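Local coordinates for FERM, ARHGEF and pleckstrin domain-containing protein 2 (Mus musculus, PDB 6D2K) that activates RAC1 as a guanine nucleotide exchange factor and takes part in semaphorin responses, actin remodelling and integrin signalling, here represented by its FERM domain, at residues E52-N55 with Y59-W62. Residues are numbered along the deposited sequence; the frame is centred on the assembly and turned at random.
Sequences EFKN and YWIW
The W60 indole stands between K54 and E52, with an aliphatic chain over one face and a carboxylate over the other. K54 runs extended along one face of the W60 ring: CB lies 4.1 Å from the centroid of the six-membered ring in a CH-pi contact, and CG and CD follow across the indole. On the opposite side E52 CB touches I61 O at 3.4 Å and the W62 ring, and a chi1 of 53°, with CG between backbone N and carbonyl carbon, brings E52 CG 3.7 Å from W60 CE3. E52 CD follows over W60, the carboxylate tilted 26° from the ring. OE1 lies over W60 toward the rim and forms a salt bridge with R82, which also makes a cation-pi contact with W60; E52 OE2 meets W60 CB and lies over W62, 4.0 Å from W62 CH2. F53 and I61 exchange backbone hydrogen bonds, and on the other side of the sheet F53 CZ meets I61 CD1. Beyond the strand, N55 N donates to Y59 O, while N55 OD1 accepts a hydrogen bond from Y59 N, 2.8 Å away above the amide carbonyl plane. Y59 and W62 also touch helix 267-284, placing this antiparallel beta hairpin of the ubiquitin-like N-terminal FERM lobe against the PH-like lobe.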
loop_
_atom_site.group_PDB
_atom_site.type_symbol
_atom_site.label_atom_id
_atom_site.label_comp_id
_atom_site.label_asym_id
_atom_site.label_seq_id
_atom_site.Cartn_x
_atom_site.Cartn_y
_atom_site.Cartn_z
ATOM N N GLU A 52 -4.970 7.396 3.543
ATOM C CA GLU A 52 -5.103 6.542 4.708
ATOM C C GLU A 52 -4.699 7.305 5.957
ATOM O O GLU A 52 -3.933 8.270 5.898
ATOM C CB GLU A 52 -4.261 5.268 4.559
ATOM C CG GLU A 52 -2.783 5.503 4.215
ATOM C CD GLU A 52 -1.993 4.213 4.065
ATOM O OE1 GLU A 52 -0.755 4.282 3.882
ATOM O OE2 GLU A 52 -2.605 3.131 4.131
ATOM N N PHE A 53 -5.238 6.873 7.090
ATOM C CA PHE A 53 -4.870 7.450 8.369
ATOM C C PHE A 53 -4.676 6.340 9.393
ATOM O O PHE A 53 -5.188 5.234 9.236
ATOM C CB PHE A 53 -5.903 8.479 8.840
ATOM C CG PHE A 53 -7.304 7.946 8.934
ATOM C CD1 PHE A 53 -7.820 7.516 10.145
ATOM C CD2 PHE A 53 -8.112 7.903 7.815
ATOM C CE1 PHE A 53 -9.108 7.033 10.230
ATOM C CE2 PHE A 53 -9.398 7.418 7.887
ATOM C CZ PHE A 53 -9.902 6.987 9.093
ATOM N N LYS A 54 -3.905 6.632 10.428
ATOM C CA LYS A 54 -3.584 5.637 11.437
ATOM C C LYS A 54 -4.541 5.811 12.605
ATOM O O LYS A 54 -4.692 6.908 13.128
ATOM C CB LYS A 54 -2.134 5.816 11.891
ATOM C CG LYS A 54 -1.414 4.530 12.250
ATOM C CD LYS A 54 0.067 4.798 12.511
ATOM C CE LYS A 54 0.829 3.509 12.781
ATOM N NZ LYS A 54 2.273 3.760 13.044
ATOM N N ASN A 55 -5.206 4.735 13.003
ATOM C CA ASN A 55 -6.153 4.812 14.109
ATOM C C ASN A 55 -5.458 4.659 15.456
ATOM O O ASN A 55 -4.245 4.448 15.515
ATOM C CB ASN A 55 -7.265 3.774 13.944
ATOM C CG ASN A 55 -6.741 2.355 13.924
ATOM O OD1 ASN A 55 -5.643 2.072 14.402
ATOM N ND2 ASN A 55 -7.531 1.450 13.368
ATOM N N TYR A 59 -3.269 0.874 13.484
ATOM C CA TYR A 59 -3.299 0.324 12.126
ATOM C C TYR A 59 -3.872 1.301 11.093
ATOM O O TYR A 59 -4.631 2.204 11.427
ATOM C CB TYR A 59 -3.946 -1.073 12.061
ATOM C CG TYR A 59 -5.411 -1.188 12.453
ATOM C CD1 TYR A 59 -6.420 -0.816 11.573
ATOM C CD2 TYR A 59 -5.783 -1.728 13.682
ATOM C CE1 TYR A 59 -7.763 -0.944 11.917
ATOM C CE2 TYR A 59 -7.123 -1.857 14.038
ATOM C CZ TYR A 59 -8.108 -1.465 13.151
ATOM O OH TYR A 59 -9.441 -1.586 13.492
ATOM N N TRP A 60 -3.468 1.140 9.837
ATOM C CA TRP A 60 -3.878 2.072 8.795
ATOM C C TRP A 60 -5.271 1.756 8.269
ATOM O O TRP A 60 -5.612 0.598 8.027
ATOM C CB TRP A 60 -2.873 2.061 7.644
ATOM C CG TRP A 60 -1.545 2.619 8.025
ATOM C CD1 TRP A 60 -0.437 1.918 8.413
ATOM C CD2 TRP A 60 -1.180 4.001 8.064
ATOM N NE1 TRP A 60 0.597 2.782 8.687
ATOM C CE2 TRP A 60 0.165 4.066 8.489
ATOM C CE3 TRP A 60 -1.859 5.190 7.789
ATOM C CZ2 TRP A 60 0.840 5.272 8.637
ATOM C CZ3 TRP A 60 -1.190 6.384 7.938
ATOM C CH2 TRP A 60 0.152 6.418 8.359
ATOM N N ILE A 61 -6.073 2.795 8.076
ATOM C CA ILE A 61 -7.392 2.624 7.491
ATOM C C ILE A 61 -7.622 3.611 6.334
ATOM O O ILE A 61 -7.109 4.727 6.341
ATOM C CB ILE A 61 -8.509 2.670 8.565
ATOM C CG1 ILE A 61 -9.587 3.696 8.224
ATOM C CG2 ILE A 61 -7.926 2.900 9.953
ATOM C CD1 ILE A 61 -10.696 3.765 9.249
ATOM N N TRP A 62 -8.351 3.163 5.320
ATOM C CA TRP A 62 -8.630 3.982 4.143
ATOM C C TRP A 62 -9.772 4.970 4.338
ATOM O O TRP A 62 -10.813 4.644 4.927
ATOM C CB TRP A 62 -8.972 3.078 2.960
ATOM C CG TRP A 62 -7.823 2.244 2.494
ATOM C CD1 TRP A 62 -7.660 0.898 2.653
ATOM C CD2 TRP A 62 -6.671 2.709 1.788
ATOM N NE1 TRP A 62 -6.465 0.494 2.080
ATOM C CE2 TRP A 62 -5.848 1.594 1.545
ATOM C CE3 TRP A 62 -6.247 3.971 1.349
ATOM C CZ2 TRP A 62 -4.622 1.706 0.883
ATOM C CZ3 TRP A 62 -5.047 4.075 0.681
ATOM C CH2 TRP A 62 -4.250 2.946 0.450
#